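Local coordinates for 5-formaminoimidazole-4-carboxamide-1-(beta)-D-ribofuranosyl 5'-monophosphate synthetase (Methanocaldococcus jannaschii, PDB 2R7K), which catalyses the ATP- and formate-dependent, folate-free formylation of AICAR to FAICAR in archaeal purine biosynthesis, at residues Thr28-Leu33 / Phe58-Lys63; Ile154-Gly159 / His197-Val202. One frame throughout, in Å; residues are numbered along the deposited sequence.

Interaction 1: Thr28-Leu33 / Phe58-Lys63; sequences TSLHIL and FKVADK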
loop_
_atom_site.group_PDB
_atom_site.type_symbol
_atom_site.label_atom_id
_atom_site.label_comp_id
_atom_site.label_asym_id
_atom_site.label_seq_id
_atom_site.Cartn_x
_atom_site.Cartn_y
_atom_site.Cartn_z
ATOM N N THR A 28 25.721 1.779 7.264
ATOM C CA THR A 28 24.261 1.716 7.283
ATOM C C THR A 28 23.649 2.611 6.194
ATOM O O THR A 28 22.463 2.935 6.234
ATOM C CB THR A 28 23.719 2.142 8.658
ATOM O OG1 THR A 28 24.448 3.289 9.122
ATOM C CG2 THR A 28 23.877 1.009 9.671
ATOM N N SER A 29 24.456 3.007 5.215
ATOM C CA SER A 29 24.029 4.018 4.258
ATOM C C SER A 29 22.851 3.576 3.376
ATOM O O SER A 29 22.070 4.408 2.919
ATOM C CB SER A 29 25.205 4.486 3.401
ATOM O OG SER A 29 25.592 3.478 2.491
ATOM N N LEU A 30 22.712 2.276 3.146
ATOM C CA LEU A 30 21.645 1.786 2.269
ATOM C C LEU A 30 20.257 2.222 2.709
ATOM O O LEU A 30 19.475 2.668 1.880
ATOM C CB LEU A 30 21.698 0.275 2.097
ATOM C CG LEU A 30 22.804 -0.223 1.175
ATOM C CD1 LEU A 30 22.792 -1.739 1.120
ATOM C CD2 LEU A 30 22.650 0.376 -0.213
ATOM N N HIS A 31 19.948 2.102 3.998
ATOM C CA HIS A 31 18.643 2.550 4.493
ATOM C C HIS A 31 18.610 4.002 4.949
ATOM O O HIS A 31 17.544 4.604 5.029
ATOM C CB HIS A 31 18.076 1.615 5.566
ATOM C CG HIS A 31 18.906 1.515 6.805
ATOM N ND1 HIS A 31 18.729 2.351 7.886
ATOM C CD2 HIS A 31 19.886 0.649 7.155
ATOM C CE1 HIS A 31 19.575 2.016 8.843
ATOM N NE2 HIS A 31 20.281 0.979 8.428
ATOM N N ILE A 32 19.774 4.567 5.251
ATOM C CA ILE A 32 19.877 6.004 5.439
ATOM C C ILE A 32 19.456 6.699 4.144
ATOM O O ILE A 32 18.701 7.667 4.166
ATOM C CB ILE A 32 21.323 6.438 5.784
ATOM C CG1 ILE A 32 21.667 6.073 7.231
ATOM C CG2 ILE A 32 21.514 7.938 5.531
ATOM C CD1 ILE A 32 23.150 6.287 7.588
ATOM N N LEU A 33 19.951 6.190 3.020
ATOM C CA LEU A 33 19.681 6.789 1.720
ATOM C C LEU A 33 18.294 6.415 1.199
ATOM O O LEU A 33 17.541 7.284 0.754
ATOM C CB LEU A 33 20.770 6.415 0.712
ATOM C CG LEU A 33 22.169 6.948 1.044
ATOM C CD1 LEU A 33 23.171 6.509 -0.006
ATOM C CD2 LEU A 33 22.175 8.468 1.200
ATOM N N PHE A 58 21.240 -0.709 -6.116
ATOM C CA PHE A 58 20.074 -0.568 -5.247
ATOM C C PHE A 58 19.379 0.777 -5.495
ATOM O O PHE A 58 18.286 1.015 -4.993
ATOM C CB PHE A 58 20.456 -0.715 -3.770
ATOM C CG PHE A 58 20.613 -2.147 -3.310
ATOM C CD1 PHE A 58 19.599 -3.070 -3.502
ATOM C CD2 PHE A 58 21.764 -2.555 -2.651
ATOM C CE1 PHE A 58 19.732 -4.383 -3.062
ATOM C CE2 PHE A 58 21.906 -3.866 -2.208
ATOM C CZ PHE A 58 20.892 -4.780 -2.414
ATOM N N LYS A 59 20.046 1.651 -6.249
ATOM C CA LYS A 59 19.467 2.900 -6.761
ATOM C C LYS A 59 18.987 3.856 -5.680
ATOM O O LYS A 59 17.941 4.475 -5.822
ATOM C CB LYS A 59 18.332 2.609 -7.748
ATOM C CG LYS A 59 18.715 1.612 -8.841
ATOM C CD LYS A 59 18.098 1.957 -10.186
ATOM C CE LYS A 59 19.066 2.743 -11.074
ATOM N NZ LYS A 59 19.296 4.140 -10.599
ATOM N N VAL A 60 19.769 3.983 -4.611
ATOM C CA VAL A 60 19.368 4.754 -3.442
ATOM C C VAL A 60 20.004 6.128 -3.413
ATOM O O VAL A 60 19.696 6.940 -2.538
ATOM C CB VAL A 60 19.727 4.024 -2.113
ATOM C CG1 VAL A 60 18.883 2.775 -1.933
ATOM C CG2 VAL A 60 21.217 3.696 -2.053
ATOM N N ALA A 61 20.903 6.383 -4.357
ATOM C CA ALA A 61 21.647 7.633 -4.362
ATOM C C ALA A 61 21.354 8.409 -5.633
ATOM O O ALA A 61 21.458 7.875 -6.736
ATOM C CB ALA A 61 23.136 7.367 -4.233
ATOM N N ASP A 62 20.973 9.671 -5.475
ATOM C CA ASP A 62 20.698 10.509 -6.627
ATOM C C ASP A 62 21.994 11.133 -7.137
ATOM O O ASP A 62 22.197 11.251 -8.345
ATOM C CB ASP A 62 19.675 11.590 -6.271
ATOM C CG ASP A 62 18.299 11.017 -5.939
ATOM O OD1 ASP A 62 17.912 9.979 -6.524
ATOM O OD2 ASP A 62 17.600 11.620 -5.096
ATOM N N LYS A 63 22.870 11.525 -6.217
ATOM C CA LYS A 63 24.153 12.114 -6.595
ATOM C C LYS A 63 25.320 11.381 -5.927
ATOM O O LYS A 63 25.249 11.024 -4.751
ATOM C CB LYS A 63 24.187 13.604 -6.240
ATOM C CG LYS A 63 25.034 14.464 -7.191
ATOM C CD LYS A 63 26.513 14.503 -6.800
ATOM C CE LYS A 63 27.324 15.436 -7.708
ATOM N NZ LYS A 63 27.434 14.930 -9.113
#
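Leu30 and Leu33, in the first two turns of helix 29-38, pack on Phe58, Val60 and Ala61 of the loop that joins helix 53-57 to strand 63-66. The contact is buried and made by apolar side chains, which also touch two backbone carbonyl oxygens; no hydrogen bond links the segments. Leu30 brings both methyls to the Phe58 ring: CD2 comes obliquely, 3.9 Å from Phe58 CD2, and CD1 lies 4.0 Å from Phe58 CE2. The two side chains cross at about a right angle. Val60 is shared by both leucines. With its CG1 beside the backbone N (chi1 -68°), Val60 sets that methyl against the main-chain O of Leu30. Val60 CG2 lies between the two leucines, 4.1 Å from Leu30 CD2 and 4.0 Å from Leu33 CD1, and also touches Leu33 CB. Leu33 CB sits 3.8 Å from Val60 CB and 3.5 Å from Val60 O. Helix 29-38 is the crossover between strands 20-24 and 43-47 of a parallel sheet with the order 3-2-1-4, consistent with the Rossmann-like clan of this region. The loop lays Val60 and Ala61 on that helix just before strand 63-66. Thr43 OG1 takes up Val60 O by a hydrogen bond. Leu33 CD1 completes the row, 4.3 Å from Ala61 CB. A second subunit closes the other end: its Leu331 and Tyr332 pack on Phe58, and its Glu265 accepts hydrogen bonds from Ser29 OG and Leu30 N at the start of the helix.

Interaction 2: Ile154-Gly159 / His197-Val202; sequences IVKFPG and HIEEYV. With ACP (phosphomethylphosphonic acid adenylate ester), chain E.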
loop_
_atom_site.group_PDB
_atom_site.type_symbol
_atom_site.label_atom_id
_atom_site.label_comp_id
_atom_site.label_asym_id
_atom_site.label_seq_id
_atom_site.Cartn_x
_atom_site.Cartn_y
_atom_site.Cartn_z
ATOM N N ILE A 154 35.850 -11.847 30.060
ATOM C CA ILE A 154 36.266 -11.640 28.686
ATOM C C ILE A 154 37.315 -10.533 28.702
ATOM O O ILE A 154 37.220 -9.590 29.494
ATOM C CB ILE A 154 35.071 -11.279 27.761
ATOM C CG1 ILE A 154 35.542 -11.110 26.316
ATOM C CG2 ILE A 154 34.354 -10.026 28.268
ATOM C CD1 ILE A 154 34.414 -11.017 25.303
ATOM N N VAL A 155 38.328 -10.653 27.852
ATOM C CA VAL A 155 39.394 -9.654 27.846
ATOM C C VAL A 155 39.540 -8.987 26.487
ATOM O O VAL A 155 39.736 -9.653 25.471
ATOM C CB VAL A 155 40.766 -10.234 28.301
ATOM C CG1 VAL A 155 41.765 -9.101 28.496
ATOM C CG2 VAL A 155 40.611 -11.015 29.597
ATOM N N LYS A 156 39.459 -7.662 26.491
ATOM C CA LYS A 156 39.462 -6.887 25.261
ATOM C C LYS A 156 40.724 -6.040 25.107
ATOM O O LYS A 156 41.107 -5.300 26.013
ATOM C CB LYS A 156 38.217 -5.998 25.208
ATOM C CG LYS A 156 36.919 -6.775 25.329
ATOM C CD LYS A 156 35.735 -5.862 25.573
ATOM C CE LYS A 156 34.441 -6.670 25.636
ATOM N NZ LYS A 156 33.269 -5.859 26.081
ATOM N N PHE A 157 41.361 -6.160 23.948
ATOM C CA PHE A 157 42.514 -5.342 23.614
ATOM C C PHE A 157 42.208 -4.522 22.364
ATOM O O PHE A 157 41.794 -5.078 21.343
ATOM C CB PHE A 157 43.740 -6.222 23.346
ATOM C CG PHE A 157 43.903 -7.361 24.315
ATOM C CD1 PHE A 157 43.238 -8.561 24.114
ATOM C CD2 PHE A 157 44.736 -7.240 25.414
ATOM C CE1 PHE A 157 43.389 -9.613 25.003
ATOM C CE2 PHE A 157 44.896 -8.288 26.305
ATOM C CZ PHE A 157 44.221 -9.475 26.099
ATOM N N PRO A 158 42.387 -3.194 22.440
ATOM C CA PRO A 158 42.376 -2.380 21.224
ATOM C C PRO A 158 43.659 -2.596 20.412
ATOM O O PRO A 158 44.580 -1.782 20.477
ATOM C CB PRO A 158 42.309 -0.937 21.759
ATOM C CG PRO A 158 41.995 -1.056 23.230
ATOM C CD PRO A 158 42.568 -2.373 23.648
ATOM N N GLY A 159 43.713 -3.694 19.660
ATOM C CA GLY A 159 44.891 -4.034 18.868
ATOM C C GLY A 159 44.547 -4.476 17.459
ATOM O O GLY A 159 44.000 -3.700 16.675
ATOM N N HIS A 197 41.585 -4.777 28.787
ATOM C CA HIS A 197 40.386 -4.478 29.558
ATOM C C HIS A 197 39.700 -5.783 29.928
ATOM O O HIS A 197 39.306 -6.558 29.056
ATOM C CB HIS A 197 39.431 -3.572 28.774
ATOM C CG HIS A 197 38.180 -3.223 29.523
ATOM N ND1 HIS A 197 36.953 -3.777 29.224
ATOM C CD2 HIS A 197 37.968 -2.381 30.562
ATOM C CE1 HIS A 197 36.040 -3.288 30.044
ATOM N NE2 HIS A 197 36.630 -2.438 30.866
ATOM N N ILE A 198 39.570 -6.024 31.227
ATOM C CA ILE A 198 39.004 -7.267 31.723
ATOM C C ILE A 198 37.650 -6.999 32.335
ATOM O O ILE A 198 37.525 -6.150 33.216
ATOM C CB ILE A 198 39.919 -7.894 32.818
ATOM C CG1 ILE A 198 41.374 -7.959 32.340
ATOM C CG2 ILE A 198 39.418 -9.276 33.235
ATOM C CD1 ILE A 198 42.358 -8.335 33.431
ATOM N N GLU A 199 36.631 -7.719 31.878
ATOM C CA GLU A 199 35.323 -7.599 32.503
ATOM C C GLU A 199 34.608 -8.930 32.650
ATOM O O GLU A 199 34.888 -9.895 31.940
ATOM C CB GLU A 199 34.430 -6.594 31.751
ATOM C CG GLU A 199 34.201 -6.906 30.273
ATOM C CD GLU A 199 33.184 -5.968 29.628
ATOM O OE1 GLU A 199 33.129 -4.779 30.016
ATOM O OE2 GLU A 199 32.436 -6.420 28.733
ATOM N N GLU A 200 33.674 -8.962 33.586
ATOM C CA GLU A 200 32.804 -10.105 33.759
ATOM C C GLU A 200 32.300 -10.625 32.412
ATOM O O GLU A 200 31.846 -9.855 31.569
ATOM C CB GLU A 200 31.631 -9.694 34.637
ATOM C CG GLU A 200 30.511 -10.704 34.731
ATOM C CD GLU A 200 29.375 -10.197 35.585
ATOM O OE1 GLU A 200 29.345 -8.976 35.875
ATOM O OE2 GLU A 200 28.518 -11.018 35.974
ATOM N N TYR A 201 32.397 -11.930 32.199
ATOM C CA TYR A 201 31.803 -12.526 31.017
ATOM C C TYR A 201 30.329 -12.771 31.339
ATOM O O TYR A 201 30.001 -13.564 32.233
ATOM C CB TYR A 201 32.518 -13.823 30.629
ATOM C CG TYR A 201 32.047 -14.392 29.309
ATOM C CD1 TYR A 201 32.799 -14.232 28.154
ATOM C CD2 TYR A 201 30.841 -15.081 29.216
ATOM C CE1 TYR A 201 32.368 -14.742 26.938
ATOM C CE2 TYR A 201 30.396 -15.598 28.005
ATOM C CZ TYR A 201 31.163 -15.423 26.869
ATOM O OH TYR A 201 30.735 -15.937 25.663
ATOM N N VAL A 202 29.442 -12.056 30.646
ATOM C CA VAL A 202 28.007 -12.206 30.886
ATOM C C VAL A 202 27.449 -13.330 30.023
ATOM O O VAL A 202 27.650 -13.355 28.812
ATOM C CB VAL A 202 27.232 -10.880 30.660
ATOM C CG1 VAL A 202 25.724 -11.085 30.863
ATOM C CG2 VAL A 202 27.747 -9.803 31.609
HETATM P PG ACP E . 33.086 -3.792 17.196
HETATM O O1G ACP E . 34.337 -4.194 16.449
HETATM O O2G ACP E . 32.938 -2.296 17.366
HETATM O O3G ACP E . 31.835 -4.481 16.697
HETATM P PB ACP E . 32.089 -3.715 19.994
HETATM O O1B ACP E . 30.798 -3.530 19.233
HETATM O O2B ACP E . 32.682 -2.499 20.674
HETATM C C3B ACP E . 33.325 -4.427 18.874
HETATM P PA ACP E . 32.874 -5.494 22.080
HETATM O O1A ACP E . 32.684 -4.951 23.472
HETATM O O2A ACP E . 34.226 -5.492 21.414
HETATM O O3A ACP E . 31.761 -4.796 21.141
HETATM O "O5'" ACP E . 32.362 -7.009 22.084
HETATM C "C5'" ACP E . 32.633 -7.852 20.975
HETATM C "C4'" ACP E . 31.754 -9.068 21.171
HETATM O "O4'" ACP E . 32.198 -9.802 22.317
HETATM C "C3'" ACP E . 30.317 -8.674 21.479
HETATM O "O3'" ACP E . 29.527 -8.492 20.296
HETATM C "C2'" ACP E . 29.832 -9.833 22.323
HETATM O "O2'" ACP E . 29.366 -10.871 21.464
HETATM C "C1'" ACP E . 31.086 -10.301 23.059
HETATM N N9 ACP E . 31.123 -9.675 24.397
HETATM C C8 ACP E . 31.515 -8.408 24.638
HETATM N N7 ACP E . 31.431 -8.117 25.958
HETATM C C5 ACP E . 30.981 -9.222 26.583
HETATM C C6 ACP E . 30.684 -9.601 27.980
HETATM N N6 ACP E . 30.840 -8.715 28.991
HETATM N N1 ACP E . 30.236 -10.853 28.208
HETATM C C2 ACP E . 30.074 -11.746 27.209
HETATM N N3 ACP E . 30.329 -11.470 25.916
HETATM C C4 ACP E . 30.772 -10.244 25.548
#
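Lys156 and Glu199 start from different first torsions and meet at the adenine. Lys156 carries CG beside its backbone N (chi1 -57°) and runs extended to NZ. Glu199 has CG between N and the carbonyl carbon (chi1 57°), which brings its carboxylate across to the lysine. They form a salt bridge, with NZ 2.8 Å from Glu199 OE2 and 64° out of the carboxylate plane. Lys156 NZ also donates to the ACP alpha-phosphate oxygen O1A at 2.8 Å and to ACP N7 at 2.9 Å. Glu199 OE2 has a second donor, ACP N6, at 2.8 Å. An alanine in place of Glu199 would probably leave Lys156 NZ without its carboxylate mate and ACP N6 with one acceptor fewer.

Strands 154-156 and 197-200 run antiparallel in the ATP-grasp domain. Ile154 with Glu199 and Lys156 with His197 are hydrogen-bonded pairs, with side chains on the nucleotide's face of the sheet. Val155 and Ile198, a non-hydrogen-bonded pair, lie side by side on the other face. Ile154 CG2 touches Glu199 CG at 3.7 Å, and the same side chain lies along the adenine. ACP C2 sits 3.6 Å above the plane of the Tyr201 ring, over its centre.

At the end of the strand and just after it, the backbone reads the base. ACP N6 donates to Glu200 O at 3.0 Å, and Val202 N donates to ACP N1 at 2.8 Å. Acceptors at the N6 amino group and a donor at N1 suit adenine and not guanine, consistent with selection of ATP; the donor at N7 would suit either purine.

In the fold
From the N terminus, interaction 1 comes first. It closes a loop of 24 residues that holds the rest of helix 29-38, strand 43-47 and helix 53-57. It ties helix 29-38, which follows strand 20-24, to the entry of strand 63-66, outermost in this chain. Interaction 2 opens about 90 residues later. It closes 37 residues with strand 166-169 and helices 172-184 and 190-195, and joins the two middle strands of the four-stranded antiparallel sheet. The contacts are in series and neither nest nor cross. Their centres lie 35 Å apart on opposite sides of the chain's centre. One is packing within the Rossmann-like region; the other lines the nucleotide site.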